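Prolyl oligopeptidase (Novosphingobium capsulatum, PDB 1YR2) probably hydrolyses oligopeptides on the carboxyl side of proline, and less readily of alanine, as a serine endopeptidase of the S9A family. Local coordinates at residues R101-I106 with A508-T512; I478-K482 with I514-G518; R95-E99 with A707-A711; Y108-P114 with W447-L452; G486-L492 with V563-L569. All coordinates share one frame; numbering follows the deposited sequence.

Starting from the N terminus, helix 95-105 supplies two contacts in succession. Contact 3 joins its start to helix 699-717 and closes the longest loop, which encloses all the others. Contact 1 joins its end to helix 508-514, and within that loop lies contact 4, where the strand opening the first propeller blade meets the segment leaving the last. Contact 4 closes before contacts 2 and 5 open. These two cross each other and both cross contact 1; contact 2 sets strand 473-481 against the end of helix 508-514, and contact 5 pairs strand 490-493 with the start of 569-574. Contacts 1, 2, 3 and 5 thus knit the hydrolase domain, while contact 4 belongs to the propeller.

Contact 1: R101-I106 with A508-T512; sequences RMKALI and AGFMT
Met102 and Leu105 close over Thr512 and Ala508 where helix 95-105, the last helix before the propeller, packs on helix 508-514 of the hydrolase domain. The axes of the two short segments, N to C, lie 136° apart and come within 9.1 Å. The tight part centres on the Thr512 hydroxyl: Met102 CB lies 3.4 Å from Thr512 OG1, and Leu105 CD1 approaches Thr512 OG1 to 3.5 Å. Met102 swings CG away from its own amide nitrogen (chi1 -173°) and runs on extended, at about a right angle to Thr512, carrying its methyl CE to 3.9 Å from Gly509 N. Leu105 CD1 also reaches Met511 CG, 4.0 Å away. Toward the end of the helix the contact thins: Ile106 offers its CD1 alone, 3.8 Å from Ala508 CB, and Lys103 and Ala104 are exposed. Arg101 adds CB against Thr512 CG2, while its guanidinium goes on to Asp515 and Thr453. No hydrogen bond joins the two segments. Thr512 OG1 instead donates to Ala508 O of its own helix at 2.9 Å, and Thr512 N reaches the same oxygen from the opposite face of its plane. The hydroxyl is thus satisfied locally within an essentially apolar interface.

Contact 2: I478-K482 with I514-G518; sequences IVRRK and IDSGG
Arg481 and Asp515 form the salt bridge of this contact, NH1 donating to Asp515 OD1 at 3.1 Å with a fairly straight N-H...O angle of 163°. The oxygen lies in the guanidinium plane, but the nitrogen stands above the carboxylate plane, the two groups being nearly perpendicular. Each has further partners: Arg481 NE pairs with Asp483 and NH2 with Arg722 O, while Asp515 OD2 is held by Arg101, so the charges alternate Arg101, Asp515, Arg481, Asp483, which probably offsets them. The bend at chi3 (57°) in an otherwise extended Arg481 turns its guanidinium over the turn, where NH2 sits 3.5 Å from Gly517 CA. Nearer the backbone, a water links three main-chain groups: it accepts from Arg481 N at 3.0 Å and donates to Ile514 O and, at 2.6 Å, to Gly518 O. Ile514 O also receives Gly517 N, part of the Schellman motif that ends the helix, with Gly517 at a positive phi (93°). The apolar layer lies beyond. Ile514 CG2 rests 3.8 Å from Arg481 N, and Ile514 CD1 meets Val479 CG1 at 3.7 Å. Phe520 touches both Val479 and Ile514. The contact therefore fits the C-terminal end of helix 508-514 against strand 473-481, beside strand 519-523, with Phe459 of strand 459-467 flanking Arg481, Ile514 and Asp515.

Contact 3: R95-E99 with A707-A711; sequences RAALE and ADVQA
Arg95, Glu99 and Asp708 form a salt-bridge network across a helix-helix packing in the alpha/beta-hydrolase domain, where helix 95-105, ahead of the propeller in sequence, meets helix 699-717 near the chain's end. The segment axes approach to 8.7 Å at 129°, and the small side chains of Ala707 and Ala711 are consistent with so close an approach. Arg95, extended from CG to NE, reaches along the neighbouring helix and donates from NE to Asp708 OD1 at 2.6 Å. The carboxylate oxygen is met on its anti side and 31° out of its plane, with an N-H...O angle of 147°. Ala707 CB lies over one guanidinium face, toward the rim. From its own helix Glu99 OE2 takes weak bonds from both terminal nitrogens, NH1 being 3.1 Å away. Asp708 has a second charged mate, Arg686 at OD2. A methionine in place of Arg95 would probably leave Asp708 OD1 and Glu99 OE2 without their shared cation. Apolar contacts carry the rest: Arg95 CB meets Ala711 CB at 3.8 Å, and Glu99 CB meets Ala707 CB at the same separation. Leu98 points CD1 at the backbone of the other helix, 3.5 Å from Ala711 N. Its second methyl, CD2, lies 4.0 Å from OE1 of Gln710, whose NE2 is bonded to Gly509 O.

Contact 4: Y108-P114 with W447-L452; sequences YERFGLP and WEPVHL
Phe111, Trp447 and Glu109 carry this contact between the lead-in and first strand of the first propeller blade and the segment that follows the last blade; the two run nearly antiparallel. Over the centre of the Phe111 ring stands Glu448 CB, 3.7 Å from the centroid, a CH-pi contact; the Glu448 carboxylate goes on to Arg138. Trp447 is sandwiched: Pro114 CG sits over one face, 3.6 Å from Trp447 CH2, and Glu448 CG lies over the opposite face. Phe111 and the Trp447 six-membered ring meet obliquely, planes at 77°. Phe111 CD1 also passes Val450 CG2 at 4.1 Å. A serine in place of Phe111 would probably open a gap beneath Glu448 CB and leave Val450 and Trp447 CZ3 without their apolar neighbour. Glu109 supplies the polar link: CG sits between backbone N and carbonyl carbon (chi1 73°), sending OE2 across to accept His451 N at 3.0 Å through its anti lone pair, while OE1 takes Trp125 NE1. A water joins Glu109 N to His451 O. Further along, Tyr108 CB meets Leu452 CD2 at 3.7 Å. Without direct backbone-to-backbone hydrogen bonds, the junction rests mainly on apolar and CH-pi contacts, consistent with this family's unclosed ring of blades.

Contact 5: G486-L492 with V563-L569; sequences GPLPTLL and VTPRHGL
Thr490 and Thr564 cross obliquely with their hydroxyls facing, Thr564 OG1 donating to Thr490 OG1 at 2.6 Å. Both carry OG1 anti to the carbonyl carbon (chi1 -64° and -53°), which sets the two hydroxyls against each other. Thr490 OG1 in turn donates a hydrogen bond to Leu488 O, 2.8 Å away, reaching it from above the carbonyl plane. Thr564 CG2 comes to 3.6 Å from Thr490 CB. On the other flank Leu569, paired with Thr490 in a parallel beta bridge, turns its CD1 to 3.9 Å from Leu492 CB. The prolines meet at the outer end, Pro487 CB 3.9 Å from Pro565 CD. Backbone bonds stitch the segments: Leu488 N to Val563 O at 2.9 Å, and Thr490 N to Gly568 O at 3.0 Å, nearly along the C=O axis. Val563 O also takes a water shared with Gly486 O. Gly568 closes a type I turn begun at Pro565. The contact starts the parallel pairing of strands 490-493 and 569-574 in the central hydrolase sheet; in this fold the second strand leads to the nucleophile elbow. Both threonine hydroxyl donors are used within the contact, while further backbone bonding falls to strands 519-523 and 569-574.

Contact 1: R101-I106 with A508-T512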
# COMPACT_ATOMS: atom_id res chain seq x y z
N ARG A 101 18.15 12.81 9.13
CA ARG A 101 18.06 11.93 7.97
C ARG A 101 16.61 11.83 7.50
O ARG A 101 16.34 11.96 6.29
CB ARG A 101 18.60 10.54 8.27
CG ARG A 101 18.78 9.68 7.02
CD ARG A 101 19.90 10.18 6.16
NE ARG A 101 19.86 9.70 4.80
CZ ARG A 101 19.28 10.35 3.78
NH1 ARG A 101 18.51 11.44 3.96
NH2 ARG A 101 19.36 9.82 2.58
N MET A 102 15.67 11.60 8.42
CA MET A 102 14.29 11.38 8.04
C MET A 102 13.68 12.63 7.39
O MET A 102 13.05 12.51 6.36
CB MET A 102 13.40 10.97 9.18
CG MET A 102 12.01 10.58 8.66
SD MET A 102 11.16 9.64 9.79
CE MET A 102 9.49 9.40 8.83
N LYS A 103 13.90 13.79 7.98
CA LYS A 103 13.43 15.03 7.41
C LYS A 103 13.91 15.13 5.94
O LYS A 103 13.17 15.53 5.06
CB LYS A 103 13.95 16.23 8.21
CG LYS A 103 13.19 16.55 9.51
CD LYS A 103 13.61 17.94 10.10
CE LYS A 103 13.06 18.16 11.52
NZ LYS A 103 13.89 19.14 12.33
N ALA A 104 15.15 14.76 5.67
CA ALA A 104 15.71 14.97 4.34
C ALA A 104 15.13 13.98 3.30
O ALA A 104 15.19 14.26 2.11
CB ALA A 104 17.20 14.87 4.38
N LEU A 105 14.53 12.89 3.79
CA LEU A 105 13.96 11.81 2.95
C LEU A 105 12.51 12.01 2.52
O LEU A 105 12.03 11.29 1.62
CB LEU A 105 14.04 10.48 3.70
CG LEU A 105 15.41 9.85 3.88
CD1 LEU A 105 15.34 8.66 4.79
CD2 LEU A 105 15.94 9.41 2.57
N ILE A 106 11.79 12.94 3.15
CA ILE A 106 10.31 13.08 2.93
C ILE A 106 9.84 13.67 1.60
O ILE A 106 8.91 13.16 0.99
CB ILE A 106 9.66 13.98 4.06
CG1 ILE A 106 9.85 13.36 5.43
CG2 ILE A 106 8.12 14.18 3.79
CD1 ILE A 106 9.49 11.87 5.45
N ALA A 508 9.78 5.93 4.27
CA ALA A 508 10.81 6.88 4.67
C ALA A 508 11.37 6.55 6.07
O ALA A 508 12.56 6.70 6.33
CB ALA A 508 10.27 8.29 4.63
N GLY A 509 10.51 6.12 7.00
CA GLY A 509 10.97 5.67 8.30
C GLY A 509 11.93 4.49 8.24
O GLY A 509 13.02 4.55 8.80
N PHE A 510 11.59 3.47 7.48
CA PHE A 510 12.49 2.30 7.39
C PHE A 510 13.78 2.68 6.69
O PHE A 510 14.87 2.22 7.09
CB PHE A 510 11.85 1.10 6.74
CG PHE A 510 10.69 0.52 7.55
CD1 PHE A 510 10.67 0.62 8.95
CD2 PHE A 510 9.65 -0.08 6.92
CE1 PHE A 510 9.56 0.14 9.69
CE2 PHE A 510 8.56 -0.60 7.65
CZ PHE A 510 8.51 -0.47 9.02
N MET A 511 13.69 3.56 5.71
CA MET A 511 14.88 4.00 4.97
C MET A 511 15.86 4.77 5.85
O MET A 511 17.08 4.72 5.64
CB MET A 511 14.47 4.86 3.80
CG MET A 511 15.58 5.18 2.81
SD MET A 511 16.13 3.66 1.94
CE MET A 511 17.74 4.07 1.89
N THR A 512 15.33 5.50 6.82
CA THR A 512 16.14 6.24 7.78
C THR A 512 17.04 5.24 8.53
O THR A 512 18.24 5.51 8.75
CB THR A 512 15.22 7.02 8.78
OG1 THR A 512 14.44 7.98 8.07
CG2 THR A 512 16.04 7.82 9.85

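Contact 2: I478-K482 with I514-G518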
# COMPACT_ATOMS: atom_id res chain seq x y z
N ILE A 478 15.21 -8.88 3.64
CA ILE A 478 16.31 -8.28 4.41
C ILE A 478 16.91 -7.19 3.55
O ILE A 478 17.28 -7.44 2.39
CB ILE A 478 17.36 -9.38 4.68
CG1 ILE A 478 16.76 -10.47 5.56
CG2 ILE A 478 18.58 -8.79 5.44
CD1 ILE A 478 17.54 -11.73 5.48
N VAL A 479 17.03 -5.99 4.10
CA VAL A 479 17.37 -4.83 3.31
C VAL A 479 18.52 -4.15 4.00
O VAL A 479 18.44 -3.83 5.17
CB VAL A 479 16.20 -3.83 3.25
CG1 VAL A 479 16.53 -2.71 2.27
CG2 VAL A 479 14.94 -4.52 2.82
N ARG A 480 19.59 -3.96 3.28
CA ARG A 480 20.82 -3.40 3.87
C ARG A 480 21.54 -2.54 2.87
O ARG A 480 21.58 -2.84 1.67
CB ARG A 480 21.76 -4.51 4.24
CG ARG A 480 21.35 -5.26 5.48
CD ARG A 480 22.17 -6.50 5.78
NE ARG A 480 21.98 -7.55 4.78
CZ ARG A 480 22.45 -8.77 4.93
NH1 ARG A 480 23.14 -9.08 6.03
NH2 ARG A 480 22.28 -9.69 3.99
N ARG A 481 22.12 -1.47 3.36
CA ARG A 481 23.07 -0.72 2.58
C ARG A 481 24.32 -1.58 2.23
O ARG A 481 24.65 -2.51 2.95
CB ARG A 481 23.44 0.55 3.36
CG ARG A 481 24.03 1.66 2.53
CD ARG A 481 24.15 2.92 3.37
NE ARG A 481 24.94 2.68 4.57
CZ ARG A 481 25.04 3.52 5.59
NH1 ARG A 481 24.32 4.62 5.59
NH2 ARG A 481 25.80 3.23 6.64
N LYS A 482 24.97 -1.25 1.12
CA LYS A 482 26.04 -2.07 0.56
C LYS A 482 27.40 -1.96 1.33
O LYS A 482 28.37 -2.65 0.98
CB LYS A 482 26.25 -1.77 -0.94
CG LYS A 482 25.17 -2.35 -1.81
CD LYS A 482 25.43 -2.18 -3.30
CE LYS A 482 24.30 -2.84 -4.10
NZ LYS A 482 24.45 -2.48 -5.52
N ILE A 514 17.89 2.08 7.60
CA ILE A 514 18.81 1.43 6.66
C ILE A 514 19.95 2.36 6.25
O ILE A 514 21.12 1.95 6.20
CB ILE A 514 18.05 0.95 5.45
CG1 ILE A 514 16.94 -0.07 5.86
CG2 ILE A 514 19.03 0.40 4.39
CD1 ILE A 514 15.79 -0.16 4.87
N ASP A 515 19.61 3.63 5.97
CA ASP A 515 20.62 4.60 5.59
C ASP A 515 21.30 5.28 6.78
O ASP A 515 22.02 6.29 6.61
CB ASP A 515 20.06 5.60 4.62
CG ASP A 515 21.16 6.34 3.86
OD1 ASP A 515 22.22 5.75 3.54
OD2 ASP A 515 21.04 7.52 3.56
N SER A 516 21.10 4.70 7.97
CA SER A 516 21.91 5.02 9.14
C SER A 516 22.86 3.86 9.54
O SER A 516 23.54 3.94 10.53
CB SER A 516 20.97 5.39 10.30
OG SER A 516 20.25 6.58 9.99
N GLY A 517 22.94 2.81 8.71
CA GLY A 517 23.78 1.65 8.95
C GLY A 517 23.14 0.46 9.68
O GLY A 517 23.85 -0.42 10.19
N GLY A 518 21.80 0.46 9.79
CA GLY A 518 21.09 -0.65 10.39
C GLY A 518 20.57 -1.59 9.31
O GLY A 518 20.45 -1.19 8.14
O HOH W 1 22.14 -0.64 6.22

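Contact 3: R95-E99 with A707-A711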
# COMPACT_ATOMS: atom_id res chain seq x y z
N ARG A 95 19.36 10.61 18.46
CA ARG A 95 18.13 11.16 17.94
C ARG A 95 18.32 12.21 16.86
O ARG A 95 17.63 12.20 15.83
CB ARG A 95 17.27 11.76 19.03
CG ARG A 95 15.89 12.04 18.53
CD ARG A 95 15.01 12.76 19.47
NE ARG A 95 13.68 12.98 18.89
CZ ARG A 95 13.34 14.02 18.13
NH1 ARG A 95 14.25 14.91 17.77
NH2 ARG A 95 12.09 14.12 17.68
N ALA A 96 19.26 13.11 17.10
CA ALA A 96 19.54 14.23 16.20
C ALA A 96 19.81 13.80 14.78
O ALA A 96 19.26 14.36 13.84
CB ALA A 96 20.75 15.01 16.73
N ALA A 97 20.67 12.80 14.64
CA ALA A 97 21.13 12.34 13.35
C ALA A 97 19.99 11.62 12.63
O ALA A 97 19.84 11.73 11.41
CB ALA A 97 22.29 11.40 13.52
N LEU A 98 19.17 10.92 13.40
CA LEU A 98 18.04 10.20 12.79
C LEU A 98 16.95 11.15 12.33
O LEU A 98 16.40 10.96 11.24
CB LEU A 98 17.45 9.18 13.74
CG LEU A 98 18.38 8.00 14.03
CD1 LEU A 98 18.02 7.36 15.41
CD2 LEU A 98 18.39 6.92 12.96
N GLU A 99 16.62 12.15 13.15
CA GLU A 99 15.62 13.16 12.80
C GLU A 99 16.04 13.92 11.53
O GLU A 99 15.22 14.22 10.70
CB GLU A 99 15.38 14.18 13.89
CG GLU A 99 14.27 15.17 13.55
CD GLU A 99 14.00 16.22 14.64
OE1 GLU A 99 14.86 17.12 14.87
OE2 GLU A 99 12.91 16.17 15.27
N ALA A 707 11.79 9.47 14.85
CA ALA A 707 13.11 9.77 15.37
C ALA A 707 13.27 9.27 16.83
O ALA A 707 14.29 8.73 17.17
CB ALA A 707 13.38 11.27 15.33
N ASP A 708 12.26 9.49 17.66
CA ASP A 708 12.23 9.02 19.06
C ASP A 708 12.32 7.49 19.12
O ASP A 708 13.14 6.92 19.83
CB ASP A 708 10.91 9.42 19.71
CG ASP A 708 10.89 10.87 20.22
OD1 ASP A 708 11.96 11.57 20.23
OD2 ASP A 708 9.83 11.40 20.65
N VAL A 709 11.45 6.85 18.39
CA VAL A 709 11.41 5.39 18.41
C VAL A 709 12.73 4.86 17.90
O VAL A 709 13.31 3.98 18.51
CB VAL A 709 10.22 4.87 17.56
CG1 VAL A 709 10.26 3.37 17.32
CG2 VAL A 709 8.90 5.25 18.21
N GLN A 710 13.19 5.33 16.76
CA GLN A 710 14.42 4.77 16.24
C GLN A 710 15.65 5.09 17.10
O GLN A 710 16.58 4.29 17.18
CB GLN A 710 14.61 5.14 14.78
CG GLN A 710 13.65 4.38 13.88
CD GLN A 710 13.90 4.57 12.39
OE1 GLN A 710 14.95 5.16 12.00
NE2 GLN A 710 13.00 4.05 11.57
N ALA A 711 15.70 6.25 17.71
CA ALA A 711 16.79 6.56 18.64
C ALA A 711 16.77 5.57 19.81
O ALA A 711 17.83 5.09 20.24
CB ALA A 711 16.63 7.97 19.17

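Contact 4: Y108-P114 with W447-L452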
# COMPACT_ATOMS: atom_id res chain seq x y z
N TYR A 108 10.34 14.79 -2.17
CA TYR A 108 11.11 14.63 -3.38
C TYR A 108 10.13 14.66 -4.57
O TYR A 108 8.94 14.41 -4.40
CB TYR A 108 11.88 13.30 -3.35
CG TYR A 108 11.05 12.13 -2.89
CD1 TYR A 108 10.29 11.38 -3.80
CD2 TYR A 108 10.97 11.79 -1.54
CE1 TYR A 108 9.48 10.33 -3.37
CE2 TYR A 108 10.17 10.70 -1.12
CZ TYR A 108 9.43 10.00 -2.02
OH TYR A 108 8.64 8.93 -1.60
N GLU A 109 10.65 14.96 -5.75
CA GLU A 109 9.82 15.00 -6.95
C GLU A 109 9.27 13.63 -7.34
O GLU A 109 9.88 12.57 -7.05
CB GLU A 109 10.62 15.60 -8.11
CG GLU A 109 11.70 14.69 -8.66
CD GLU A 109 12.52 15.38 -9.75
OE1 GLU A 109 11.91 16.11 -10.58
OE2 GLU A 109 13.77 15.16 -9.76
N ARG A 110 8.14 13.64 -8.05
CA ARG A 110 7.52 12.40 -8.52
C ARG A 110 6.93 12.58 -9.89
O ARG A 110 6.28 13.56 -10.16
CB ARG A 110 6.43 11.92 -7.56
CG ARG A 110 6.70 12.14 -6.08
CD ARG A 110 5.52 11.73 -5.15
NE ARG A 110 4.41 12.71 -5.19
CZ ARG A 110 3.31 12.58 -5.91
NH1 ARG A 110 3.12 11.51 -6.67
NH2 ARG A 110 2.38 13.52 -5.86
N PHE A 111 7.16 11.61 -10.75
CA PHE A 111 6.60 11.58 -12.10
C PHE A 111 5.48 10.54 -12.14
O PHE A 111 5.59 9.48 -11.51
CB PHE A 111 7.67 11.22 -13.15
CG PHE A 111 8.68 12.29 -13.38
CD1 PHE A 111 9.76 12.43 -12.53
CD2 PHE A 111 8.57 13.17 -14.45
CE1 PHE A 111 10.72 13.41 -12.78
CE2 PHE A 111 9.52 14.12 -14.70
CZ PHE A 111 10.58 14.26 -13.85
N GLY A 112 4.41 10.85 -12.85
CA GLY A 112 3.40 9.86 -13.17
C GLY A 112 3.75 9.07 -14.40
O GLY A 112 4.63 9.43 -15.17
N LEU A 113 3.05 7.95 -14.63
CA LEU A 113 3.23 7.19 -15.82
C LEU A 113 2.79 8.06 -17.00
O LEU A 113 1.68 8.60 -16.99
CB LEU A 113 2.43 5.89 -15.80
CG LEU A 113 2.88 4.74 -14.87
CD1 LEU A 113 1.69 3.85 -14.51
CD2 LEU A 113 4.05 3.91 -15.49
N PRO A 114 3.62 8.12 -18.03
CA PRO A 114 3.31 8.92 -19.20
C PRO A 114 2.37 8.28 -20.21
O PRO A 114 2.36 7.06 -20.36
CB PRO A 114 4.66 9.17 -19.81
CG PRO A 114 5.50 8.12 -19.36
CD PRO A 114 5.00 7.62 -18.06
N TRP A 447 13.87 5.92 -16.82
CA TRP A 447 13.24 6.96 -17.60
C TRP A 447 13.71 8.31 -17.04
O TRP A 447 14.90 8.58 -16.98
CB TRP A 447 11.71 6.76 -17.59
CG TRP A 447 10.98 7.66 -18.52
CD1 TRP A 447 11.23 7.81 -19.88
CD2 TRP A 447 9.93 8.60 -18.21
NE1 TRP A 447 10.41 8.77 -20.40
CE2 TRP A 447 9.61 9.28 -19.41
CE3 TRP A 447 9.22 8.92 -17.05
CZ2 TRP A 447 8.60 10.26 -19.47
CZ3 TRP A 447 8.23 9.90 -17.09
CH2 TRP A 447 7.94 10.57 -18.31
N GLU A 448 12.81 9.19 -16.63
CA GLU A 448 13.22 10.45 -16.08
C GLU A 448 14.06 10.29 -14.85
O GLU A 448 13.67 9.57 -13.90
CB GLU A 448 12.03 11.33 -15.72
CG GLU A 448 11.32 11.86 -16.96
CD GLU A 448 12.06 12.98 -17.62
OE1 GLU A 448 12.71 13.78 -16.93
OE2 GLU A 448 11.94 13.05 -18.85
N PRO A 449 15.19 10.95 -14.80
CA PRO A 449 15.93 11.01 -13.52
C PRO A 449 15.10 11.65 -12.39
O PRO A 449 14.33 12.57 -12.64
CB PRO A 449 17.11 11.89 -13.84
CG PRO A 449 17.29 11.79 -15.30
CD PRO A 449 15.91 11.65 -15.88
N VAL A 450 15.27 11.14 -11.17
CA VAL A 450 14.60 11.65 -9.98
C VAL A 450 15.67 12.01 -8.97
O VAL A 450 16.53 11.19 -8.66
CB VAL A 450 13.65 10.56 -9.39
CG1 VAL A 450 13.13 10.93 -8.04
CG2 VAL A 450 12.45 10.36 -10.30
N HIS A 451 15.63 13.24 -8.44
CA HIS A 451 16.64 13.65 -7.49
C HIS A 451 16.26 13.24 -6.05
O HIS A 451 15.30 13.75 -5.49
CB HIS A 451 16.90 15.17 -7.55
CG HIS A 451 17.85 15.64 -6.50
ND1 HIS A 451 19.10 15.07 -6.32
CD2 HIS A 451 17.73 16.60 -5.53
CE1 HIS A 451 19.71 15.66 -5.30
NE2 HIS A 451 18.89 16.59 -4.81
N LEU A 452 16.99 12.29 -5.49
CA LEU A 452 16.77 11.82 -4.11
C LEU A 452 18.04 12.12 -3.32
O LEU A 452 19.08 12.44 -3.89
CB LEU A 452 16.55 10.31 -4.09
CG LEU A 452 15.33 9.78 -4.87
CD1 LEU A 452 15.23 8.32 -4.72
CD2 LEU A 452 14.09 10.46 -4.33
O HOH W 2 13.47 15.64 -5.99

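Contact 5: G486-L492 with V563-L569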
# COMPACT_ATOMS: atom_id res chain seq x y z
N GLY A 486 28.69 -7.70 7.49
CA GLY A 486 28.60 -8.50 8.68
C GLY A 486 27.32 -8.24 9.44
O GLY A 486 26.44 -7.51 8.95
N PRO A 487 27.20 -8.85 10.61
CA PRO A 487 26.03 -8.64 11.49
C PRO A 487 25.81 -7.17 11.84
O PRO A 487 26.77 -6.47 12.11
CB PRO A 487 26.37 -9.45 12.76
CG PRO A 487 27.54 -10.31 12.41
CD PRO A 487 28.15 -9.85 11.13
N LEU A 488 24.56 -6.73 11.82
CA LEU A 488 24.24 -5.33 12.10
C LEU A 488 23.08 -5.23 13.09
O LEU A 488 22.25 -6.11 13.10
CB LEU A 488 23.85 -4.66 10.80
CG LEU A 488 24.97 -4.32 9.82
CD1 LEU A 488 24.36 -3.69 8.57
CD2 LEU A 488 25.98 -3.39 10.48
N PRO A 489 23.00 -4.16 13.89
CA PRO A 489 21.73 -3.86 14.57
C PRO A 489 20.58 -3.92 13.55
O PRO A 489 20.68 -3.39 12.43
CB PRO A 489 21.93 -2.45 15.07
CG PRO A 489 23.41 -2.38 15.30
CD PRO A 489 24.05 -3.18 14.21
N THR A 490 19.49 -4.57 13.94
CA THR A 490 18.45 -4.94 12.99
C THR A 490 17.11 -4.56 13.56
O THR A 490 16.84 -4.76 14.74
CB THR A 490 18.50 -6.46 12.72
OG1 THR A 490 19.74 -6.80 12.10
CG2 THR A 490 17.43 -6.90 11.73
N LEU A 491 16.28 -3.99 12.69
CA LEU A 491 14.90 -3.69 12.96
C LEU A 491 14.05 -4.69 12.17
O LEU A 491 14.07 -4.68 10.94
CB LEU A 491 14.60 -2.25 12.52
CG LEU A 491 13.26 -1.62 12.93
CD1 LEU A 491 13.27 -0.12 12.58
CD2 LEU A 491 12.13 -2.27 12.25
N LEU A 492 13.31 -5.53 12.89
CA LEU A 492 12.45 -6.58 12.31
C LEU A 492 11.00 -6.19 12.51
O LEU A 492 10.58 -5.99 13.63
CB LEU A 492 12.72 -7.91 12.99
CG LEU A 492 11.74 -9.04 12.75
CD1 LEU A 492 11.72 -9.43 11.25
CD2 LEU A 492 12.07 -10.22 13.65
N VAL A 563 22.95 -12.13 10.11
CA VAL A 563 22.42 -10.80 9.79
C VAL A 563 22.47 -9.85 10.98
O VAL A 563 22.70 -8.66 10.79
CB VAL A 563 20.97 -10.87 9.30
CG1 VAL A 563 20.43 -9.50 8.96
CG2 VAL A 563 20.88 -11.78 8.10
N THR A 564 22.28 -10.39 12.18
CA THR A 564 22.08 -9.62 13.41
C THR A 564 22.88 -10.18 14.58
O THR A 564 22.89 -11.38 14.77
CB THR A 564 20.58 -9.72 13.77
OG1 THR A 564 19.83 -9.32 12.63
CG2 THR A 564 20.19 -8.73 14.92
N PRO A 565 23.50 -9.33 15.39
CA PRO A 565 24.14 -9.82 16.62
C PRO A 565 23.14 -10.39 17.57
O PRO A 565 21.95 -10.02 17.55
CB PRO A 565 24.83 -8.57 17.21
CG PRO A 565 24.86 -7.55 16.13
CD PRO A 565 23.71 -7.88 15.19
N ARG A 566 23.60 -11.30 18.42
CA ARG A 566 22.76 -11.90 19.45
C ARG A 566 21.94 -10.88 20.24
O ARG A 566 20.75 -11.11 20.53
CB ARG A 566 23.63 -12.73 20.41
CG ARG A 566 22.88 -13.45 21.51
CD ARG A 566 21.81 -14.37 20.98
NE ARG A 566 20.94 -14.90 22.01
CZ ARG A 566 19.84 -14.32 22.48
NH1 ARG A 566 19.43 -13.13 22.03
NH2 ARG A 566 19.15 -14.94 23.43
N HIS A 567 22.57 -9.76 20.61
CA HIS A 567 21.90 -8.74 21.41
C HIS A 567 21.60 -7.47 20.61
O HIS A 567 21.45 -6.41 21.19
CB HIS A 567 22.71 -8.45 22.71
CG HIS A 567 22.86 -9.66 23.58
ND1 HIS A 567 21.77 -10.32 24.12
CD2 HIS A 567 23.96 -10.39 23.91
CE1 HIS A 567 22.21 -11.37 24.80
NE2 HIS A 567 23.52 -11.45 24.67
N GLY A 568 21.44 -7.60 19.30
CA GLY A 568 21.19 -6.47 18.42
C GLY A 568 19.87 -6.51 17.66
O GLY A 568 19.76 -5.83 16.65
N LEU A 569 18.91 -7.29 18.11
CA LEU A 569 17.60 -7.35 17.45
C LEU A 569 16.54 -6.45 18.09
O LEU A 569 16.25 -6.55 19.30
CB LEU A 569 17.10 -8.81 17.42
CG LEU A 569 15.83 -9.09 16.65
CD1 LEU A 569 15.90 -8.65 15.21
CD2 LEU A 569 15.54 -10.56 16.75
O HOH W 3 23.76 -7.66 8.49